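Local coordinates for protein anthranilate-CoA ligase (Stigmatella aurantiaca, PDB 4WV3) that belongs to the ANL superfamily of AMP-binding enzymes and holds 5'-O-[(S)-[(2-aminobenzoyl)oxy](hydroxy)phosphoryl]adenosine in its ligand pocket, at residues 295-299 with 300-304; 253-257 with 258-262. One frame throughout, in Å; residues are numbered along the deposited sequence.

Interaction 1: 295-299 with 300-304; sequences EALPA and ALWYA. With 3UK (5'-O-[(S)-[(2-aminobenzoyl)oxy](hydroxy)phosphoryl]adenosine), chain C.
With CG set anti to the backbone N in both Leu297 (chi1 177°) and Trp302 (chi1 -171°), the leucine meets the indole at its edge: Leu297 CD2 lies near the ring plane, 3.9 Å from Trp302 CD1. The other methyl turns to the preceding helix residue, Leu297 CD1 standing 3.8 Å from Leu301 CB, so the forked end touches two consecutive residues of the first turn. Pro298 runs alongside Leu301, its ring CD 3.9 Å from Leu301 CD1. The backbone starts the helix here. Pro298 O accepts a bond from Trp302 N at 3.2 Å and a weak one from Leu301 N; Ala299 O takes one from Tyr303 N at 3.1 Å. Outside the segments, Trp302 NE1 donates to Ile313 O, which helps fix the rotation of the indole, and Leu297 and Leu301 both pack on helix 267-274. Upstream, Ala296 N lies 3.2 Å from C17 of 5'-O-[(S)-[(2-aminobenzoyl)oxy](hydroxy)phosphoryl]adenosine, while the Glu295 carboxylate makes a salt bridge to Arg509 and accepts a hydrogen bond from Ile507 N. Pro298 is thus the N-cap of helix 299-309, entered from a strand-to-helix loop whose Glu295 and Ala296 line the ligand pocket of this AMP-binding enzyme of the ANL superfamily.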
ATOM      1  N   GLU A 295      -0.086  -6.795   4.170  1.00 13.11           N
ATOM      2  CA  GLU A 295      -0.535  -8.083   4.696  1.00 17.28           C
ATOM      3  C   GLU A 295      -0.217  -8.177   6.184  1.00 15.82           C
ATOM      4  O   GLU A 295       0.574  -7.390   6.704  1.00 21.55           O
ATOM      5  CB  GLU A 295       0.103  -9.252   3.937  1.00 12.78           C
ATOM      6  CG  GLU A 295      -0.449  -9.467   2.533  1.00 16.64           C
ATOM      7  CD  GLU A 295      -0.096 -10.830   1.965  1.00 19.73           C
ATOM      8  OE1 GLU A 295       0.362 -11.697   2.737  1.00 20.98           O
ATOM      9  OE2 GLU A 295      -0.278 -11.035   0.747  1.00 14.11           O
ATOM     10  N   ALA A 296      -0.835  -9.137   6.865  1.00 13.06           N
ATOM     11  CA  ALA A 296      -0.657  -9.293   8.306  1.00 14.04           C
ATOM     12  C   ALA A 296       0.797  -9.572   8.681  1.00 15.83           C
ATOM     13  O   ALA A 296       1.429 -10.470   8.126  1.00 13.62           O
ATOM     14  CB  ALA A 296      -1.564 -10.393   8.838  1.00 11.82           C
ATOM     15  N   LEU A 297       1.320  -8.788   9.619  1.00 13.95           N
ATOM     16  CA  LEU A 297       2.684  -8.971  10.101  1.00 16.62           C
ATOM     17  C   LEU A 297       2.744 -10.066  11.161  1.00 15.80           C
ATOM     18  O   LEU A 297       2.164  -9.923  12.238  1.00 13.84           O
ATOM     19  CB  LEU A 297       3.232  -7.663  10.678  1.00 14.17           C
ATOM     20  CG  LEU A 297       4.640  -7.739  11.277  1.00 16.55           C
ATOM     21  CD1 LEU A 297       5.691  -7.871  10.184  1.00 20.12           C
ATOM     22  CD2 LEU A 297       4.925  -6.536  12.161  1.00 16.18           C
ATOM     23  N   PRO A 298       3.448 -11.167  10.854  1.00 14.28           N
ATOM     24  CA  PRO A 298       3.600 -12.289  11.785  1.00 11.62           C
ATOM     25  C   PRO A 298       4.274 -11.852  13.080  1.00 20.05           C
ATOM     26  O   PRO A 298       5.142 -10.978  13.056  1.00 19.77           O
ATOM     27  CB  PRO A 298       4.510 -13.255  11.020  1.00 13.44           C
ATOM     28  CG  PRO A 298       4.337 -12.895   9.586  1.00 11.43           C
ATOM     29  CD  PRO A 298       4.141 -11.413   9.577  1.00 11.16           C
ATOM     30  N   ALA A 299       3.873 -12.453  14.195  1.00 18.77           N
ATOM     31  CA  ALA A 299       4.442 -12.117  15.493  1.00 14.49           C
ATOM     32  C   ALA A 299       5.936 -12.419  15.528  1.00 19.10           C
ATOM     33  O   ALA A 299       6.708 -11.699  16.158  1.00 21.39           O
ATOM     34  CB  ALA A 299       3.721 -12.867  16.599  1.00 15.02           C
ATOM     35  N   ALA A 300       6.332 -13.484  14.836  1.00 19.85           N
ATOM     36  CA  ALA A 300       7.731 -13.893  14.778  1.00 19.66           C
ATOM     37  C   ALA A 300       8.598 -12.824  14.122  1.00 18.41           C
ATOM     38  O   ALA A 300       9.754 -12.632  14.500  1.00 24.29           O
ATOM     39  CB  ALA A 300       7.867 -15.217  14.036  1.00 19.42           C
ATOM     40  N   LEU A 301       8.034 -12.129  13.140  1.00 17.04           N
ATOM     41  CA  LEU A 301       8.747 -11.050  12.465  1.00 20.91           C
ATOM     42  C   LEU A 301       8.818  -9.797  13.331  1.00 20.03           C
ATOM     43  O   LEU A 301       9.805  -9.061  13.287  1.00 19.41           O
ATOM     44  CB  LEU A 301       8.097 -10.724  11.119  1.00 17.99           C
ATOM     45  CG  LEU A 301       8.629 -11.508   9.919  1.00 20.82           C
ATOM     46  CD1 LEU A 301       7.958 -11.044   8.636  1.00 24.30           C
ATOM     47  CD2 LEU A 301      10.141 -11.362   9.818  1.00 18.90           C
ATOM     48  N   TRP A 302       7.770  -9.557  14.114  1.00 21.06           N
ATOM     49  CA  TRP A 302       7.740  -8.399  14.999  1.00 16.71           C
ATOM     50  C   TRP A 302       8.826  -8.515  16.060  1.00 20.92           C
ATOM     51  O   TRP A 302       9.504  -7.537  16.371  1.00 19.96           O
ATOM     52  CB  TRP A 302       6.369  -8.247  15.664  1.00 16.58           C
ATOM     53  CG  TRP A 302       6.221  -6.957  16.420  1.00 20.13           C
ATOM     54  CD1 TRP A 302       5.674  -5.794  15.959  1.00 18.11           C
ATOM     55  CD2 TRP A 302       6.637  -6.696  17.768  1.00 15.36           C
ATOM     56  NE1 TRP A 302       5.720  -4.829  16.935  1.00 17.15           N
ATOM     57  CE2 TRP A 302       6.307  -5.356  18.055  1.00 19.65           C
ATOM     58  CE3 TRP A 302       7.255  -7.465  18.760  1.00 15.59           C
ATOM     59  CZ2 TRP A 302       6.574  -4.769  19.291  1.00 15.80           C
ATOM     60  CZ3 TRP A 302       7.520  -6.880  19.987  1.00 20.10           C
ATOM     61  CH2 TRP A 302       7.180  -5.546  20.242  1.00 12.03           C
ATOM     62  N   TYR A 303       8.989  -9.713  16.611  1.00 15.99           N
ATOM     63  CA  TYR A 303      10.007  -9.947  17.629  1.00 22.26           C
ATOM     64  C   TYR A 303      11.411  -9.943  17.033  1.00 23.77           C
ATOM     65  O   TYR A 303      12.341  -9.398  17.625  1.00 22.60           O
ATOM     66  CB  TYR A 303       9.750 -11.259  18.375  1.00 19.49           C
ATOM     67  CG  TYR A 303       8.563 -11.211  19.311  1.00 18.50           C
ATOM     68  CD1 TYR A 303       8.552 -10.354  20.403  1.00 16.48           C
ATOM     69  CD2 TYR A 303       7.461 -12.030  19.109  1.00 18.92           C
ATOM     70  CE1 TYR A 303       7.470 -10.306  21.262  1.00 18.17           C
ATOM     71  CE2 TYR A 303       6.375 -11.989  19.963  1.00 19.42           C
ATOM     72  CZ  TYR A 303       6.385 -11.125  21.038  1.00 17.37           C
ATOM     73  OH  TYR A 303       5.304 -11.085  21.889  1.00 18.29           O
ATOM     74  N   ALA A 304      11.559 -10.550  15.858  1.00 19.00           N
ATOM     75  CA  ALA A 304      12.856 -10.626  15.193  1.00 22.74           C
ATOM     76  C   ALA A 304      13.389  -9.238  14.853  1.00 21.74           C
ATOM     77  O   ALA A 304      14.594  -8.998  14.902  1.00 25.34           O
ATOM     78  CB  ALA A 304      12.764 -11.485  13.940  1.00 15.74           C
TER
HETATM   79  C10 3UK C 601      -4.924  -6.400   3.158  1.00 15.41           C
HETATM   80  C15 3UK C 601      -3.873  -6.266   5.414  1.00 14.30           C
HETATM   81  C17 3UK C 601      -3.701  -7.704   7.277  1.00 16.80           C
HETATM   82  C21 3UK C 601      -6.383  -6.460   3.517  1.00 16.10           C
HETATM   83  C26 3UK C 601      -3.193  -0.574   2.333  1.00 15.05           C
HETATM   84  C28 3UK C 601      -2.296   0.159   4.452  1.00 16.55           C
HETATM   85  O01 3UK C 601      -2.833  -2.665   1.181  1.00 18.22           O
HETATM   86  C02 3UK C 601      -3.570  -1.715   1.317  1.00 17.11           C
HETATM   87  O03 3UK C 601      -4.552  -1.431   0.328  1.00 21.84           O
HETATM   88  P04 3UK C 601      -4.888  -2.478  -0.822  1.00 17.89           P
HETATM   89  O05 3UK C 601      -5.968  -1.857  -1.763  1.00 26.99           O
HETATM   90  O06 3UK C 601      -5.471  -3.854  -0.236  1.00 11.48           O
HETATM   91  C07 3UK C 601      -6.120  -3.861   1.046  1.00 10.92           C
HETATM   92  C08 3UK C 601      -6.149  -5.276   1.547  1.00  9.51           C
HETATM   93  O09 3UK C 601      -4.818  -5.685   1.933  1.00 16.06           O
HETATM   94  N11 3UK C 601      -4.181  -5.731   4.176  1.00 15.39           N
HETATM   95  C12 3UK C 601      -3.653  -4.474   4.087  1.00 14.80           C
HETATM   96  N13 3UK C 601      -3.012  -4.196   5.256  1.00 14.71           N
HETATM   97  C14 3UK C 601      -3.134  -5.291   6.096  1.00 14.12           C
HETATM   98  N16 3UK C 601      -4.142  -7.453   6.017  1.00 13.53           N
HETATM   99  N18 3UK C 601      -2.996  -6.824   7.975  1.00 19.80           N
HETATM  100  C19 3UK C 601      -2.688  -5.628   7.449  1.00 16.53           C
HETATM  101  N20 3UK C 601      -1.932  -4.692   8.204  1.00 15.28           N
HETATM  102  O22 3UK C 601      -6.925  -7.699   3.102  1.00 13.20           O
HETATM  103  C23 3UK C 601      -6.984  -5.374   2.759  1.00 11.91           C
HETATM  104  O24 3UK C 601      -8.340  -5.711   2.407  1.00 18.26           O
HETATM  105  O25 3UK C 601      -3.638  -2.752  -1.641  1.00 14.46           O
HETATM  106  C27 3UK C 601      -2.627  -0.880   3.547  1.00 15.38           C
HETATM  107  C29 3UK C 601      -2.554   1.528   4.106  1.00 15.17           C
HETATM  108  C30 3UK C 601      -3.123   1.834   2.894  1.00 15.68           C
HETATM  109  C31 3UK C 601      -3.451   0.797   1.987  1.00 16.48           C
HETATM  110  N32 3UK C 601      -4.057   1.122   0.695  1.00 18.68           N

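Interaction 2: 253-257 with 258-262; sequences STISR and FKPTI
Phe258 N donates to Thr254 O at 3.0 Å, with 167° at the hydrogen, near the end of helix 248-258. One residue on, Lys259 N makes a weak, bent bond to Ile255 O, and Lys259 takes left-handed backbone angles. The lysine side chain folds back over the helix end: a bend at its last torsion (chi4 51°) brings NZ nearly head-on to the carbonyl of Ser256, with NZ and Ser256 O 3.0 Å apart. Pro260 follows, with no N-H to extend the helical pattern, and the chain passes into strand 262-265. The helix is the connection of a beta-alpha-beta crossover from strand 237-239 to the parallel strand 262-265, with strand 211-214 between them. The Phe258 ring is held from two directions. Arg257 lays its aliphatic chain over one face in a CH-pi contact, CG being 4.1 Å from the ring centroid of Phe258, and Thr254 CG2 meets ring carbon CD2 of Phe258 at 3.7 Å. The Thr254 hydroxyl bonds back to Asn250 O. On the buried side, the side chains of Ile255 and Pro260 cross at about a right angle, Ile255 CG2 lying 4.1 Å from Pro260 CD, and both residues rest on Phe213 of strand 211-214.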
ATOM      1  N   SER A 253      20.448   0.919   3.435  1.00 22.33           N
ATOM      2  CA  SER A 253      21.484   1.924   3.239  1.00 22.90           C
ATOM      3  C   SER A 253      20.868   3.311   3.101  1.00 22.37           C
ATOM      4  O   SER A 253      21.451   4.305   3.536  1.00 25.97           O
ATOM      5  CB  SER A 253      22.319   1.592   2.005  1.00 19.04           C
ATOM      6  OG  SER A 253      22.759   0.248   2.053  1.00 37.85           O
ATOM      7  N   THR A 254      19.689   3.368   2.491  1.00 20.58           N
ATOM      8  CA  THR A 254      18.943   4.615   2.377  1.00 21.45           C
ATOM      9  C   THR A 254      18.579   5.117   3.770  1.00 20.43           C
ATOM     10  O   THR A 254      18.645   6.316   4.048  1.00 25.53           O
ATOM     11  CB  THR A 254      17.668   4.431   1.526  1.00 16.53           C
ATOM     12  OG1 THR A 254      18.035   4.074   0.188  1.00 17.11           O
ATOM     13  CG2 THR A 254      16.851   5.713   1.491  1.00 18.20           C
ATOM     14  N   ILE A 255      18.212   4.186   4.645  1.00 15.73           N
ATOM     15  CA  ILE A 255      17.930   4.500   6.041  1.00 23.42           C
ATOM     16  C   ILE A 255      19.167   5.080   6.724  1.00 22.39           C
ATOM     17  O   ILE A 255      19.069   6.017   7.517  1.00 25.58           O
ATOM     18  CB  ILE A 255      17.449   3.249   6.810  1.00 24.30           C
ATOM     19  CG1 ILE A 255      16.157   2.709   6.190  1.00 19.23           C
ATOM     20  CG2 ILE A 255      17.240   3.565   8.285  1.00 16.69           C
ATOM     21  CD1 ILE A 255      15.589   1.503   6.908  1.00 17.02           C
ATOM     22  N   SER A 256      20.332   4.528   6.402  1.00 17.00           N
ATOM     23  CA  SER A 256      21.584   5.001   6.979  1.00 24.37           C
ATOM     24  C   SER A 256      21.964   6.387   6.464  1.00 21.83           C
ATOM     25  O   SER A 256      22.375   7.253   7.236  1.00 22.16           O
ATOM     26  CB  SER A 256      22.717   4.012   6.696  1.00 19.21           C
ATOM     27  OG  SER A 256      22.519   2.797   7.396  1.00 27.87           O
ATOM     28  N   ARG A 257      21.821   6.592   5.160  1.00 19.49           N
ATOM     29  CA  ARG A 257      22.237   7.845   4.538  1.00 24.26           C
ATOM     30  C   ARG A 257      21.333   9.024   4.894  1.00 28.43           C
ATOM     31  O   ARG A 257      21.809  10.057   5.363  1.00 33.37           O
ATOM     32  CB  ARG A 257      22.325   7.694   3.016  1.00 25.62           C
ATOM     33  CG  ARG A 257      22.646   8.993   2.293  1.00 34.18           C
ATOM     34  CD  ARG A 257      22.885   8.770   0.809  1.00 35.33           C
ATOM     35  NE  ARG A 257      24.087   7.979   0.561  1.00 57.99           N
ATOM     36  CZ  ARG A 257      25.303   8.495   0.412  1.00 54.95           C
ATOM     37  NH1 ARG A 257      25.484   9.806   0.488  1.00 47.88           N
ATOM     38  NH2 ARG A 257      26.339   7.698   0.187  1.00 45.03           N
ATOM     39  N   PHE A 258      20.032   8.866   4.671  1.00 26.75           N
ATOM     40  CA  PHE A 258      19.093   9.972   4.844  1.00 22.65           C
ATOM     41  C   PHE A 258      18.527  10.072   6.257  1.00 23.69           C
ATOM     42  O   PHE A 258      17.891  11.067   6.607  1.00 30.03           O
ATOM     43  CB  PHE A 258      17.967   9.883   3.815  1.00 18.86           C
ATOM     44  CG  PHE A 258      18.436  10.027   2.397  1.00 22.53           C
ATOM     45  CD1 PHE A 258      18.662  11.281   1.853  1.00 28.64           C
ATOM     46  CD2 PHE A 258      18.659   8.911   1.609  1.00 22.09           C
ATOM     47  CE1 PHE A 258      19.096  11.418   0.549  1.00 30.23           C
ATOM     48  CE2 PHE A 258      19.093   9.042   0.303  1.00 22.71           C
ATOM     49  CZ  PHE A 258      19.312  10.296  -0.227  1.00 23.59           C
ATOM     50  N   LYS A 259      18.760   9.036   7.058  1.00 24.05           N
ATOM     51  CA  LYS A 259      18.381   9.031   8.472  1.00 25.36           C
ATOM     52  C   LYS A 259      16.916   9.383   8.747  1.00 23.76           C
ATOM     53  O   LYS A 259      16.635  10.385   9.403  1.00 22.82           O
ATOM     54  CB  LYS A 259      19.292   9.976   9.262  1.00 26.22           C
ATOM     55  CG  LYS A 259      20.753   9.559   9.287  1.00 32.53           C
ATOM     56  CD  LYS A 259      21.640  10.683   9.798  1.00 40.40           C
ATOM     57  CE  LYS A 259      23.063  10.201  10.031  1.00 39.22           C
ATOM     58  NZ  LYS A 259      23.615   9.496   8.841  1.00 39.47           N
ATOM     59  N   PRO A 260      15.977   8.560   8.252  1.00 16.83           N
ATOM     60  CA  PRO A 260      14.568   8.816   8.564  1.00 16.29           C
ATOM     61  C   PRO A 260      14.229   8.319   9.965  1.00 18.44           C
ATOM     62  O   PRO A 260      14.963   7.498  10.514  1.00 15.22           O
ATOM     63  CB  PRO A 260      13.831   7.982   7.518  1.00 13.05           C
ATOM     64  CG  PRO A 260      14.742   6.837   7.263  1.00 18.77           C
ATOM     65  CD  PRO A 260      16.140   7.385   7.376  1.00 21.65           C
ATOM     66  N   THR A 261      13.134   8.811  10.534  1.00 18.55           N
ATOM     67  CA  THR A 261      12.725   8.401  11.872  1.00 16.89           C
ATOM     68  C   THR A 261      11.576   7.399  11.818  1.00 16.75           C
ATOM     69  O   THR A 261      11.330   6.670  12.779  1.00 15.38           O
ATOM     70  CB  THR A 261      12.311   9.608  12.732  1.00 14.94           C
ATOM     71  OG1 THR A 261      11.250  10.319  12.084  1.00 14.51           O
ATOM     72  CG2 THR A 261      13.493  10.545  12.930  1.00 17.69           C
ATOM     73  N   ILE A 262      10.880   7.371  10.686  1.00 13.39           N
ATOM     74  CA  ILE A 262       9.761   6.459  10.486  1.00 13.83           C
ATOM     75  C   ILE A 262       9.992   5.618   9.234  1.00 16.55           C
ATOM     76  O   ILE A 262      10.352   6.147   8.181  1.00 15.50           O
ATOM     77  CB  ILE A 262       8.430   7.224  10.336  1.00 15.44           C
ATOM     78  CG1 ILE A 262       8.268   8.254  11.459  1.00 11.63           C
ATOM     79  CG2 ILE A 262       7.255   6.256  10.316  1.00 10.17           C
ATOM     80  CD1 ILE A 262       8.175   7.647  12.842  1.00 10.05           C
TER

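Overall arrangement
Interactions 1 and 2 sit at opposite ends of two helices: residues 295-304 hold the start of helix 299-309, residues 253-262 the finish of helix 248-258. Both helices connect parallel strands of the same mixed sheet, yet the contacts do not touch, their centres being 22 Å apart and their nearest atoms about 13 Å. Each mixes buried and surface residues. In interaction 1 the apolar part is a loop leucine against a helix leucine and an indole edge, with a proline beside the helix leucine, and its loop reaches the bound ligand. Interaction 2 touches no ligand and relies more on exposed long side chains, with an arginine covering a ring and a lysine bonded to a helix-end carbonyl.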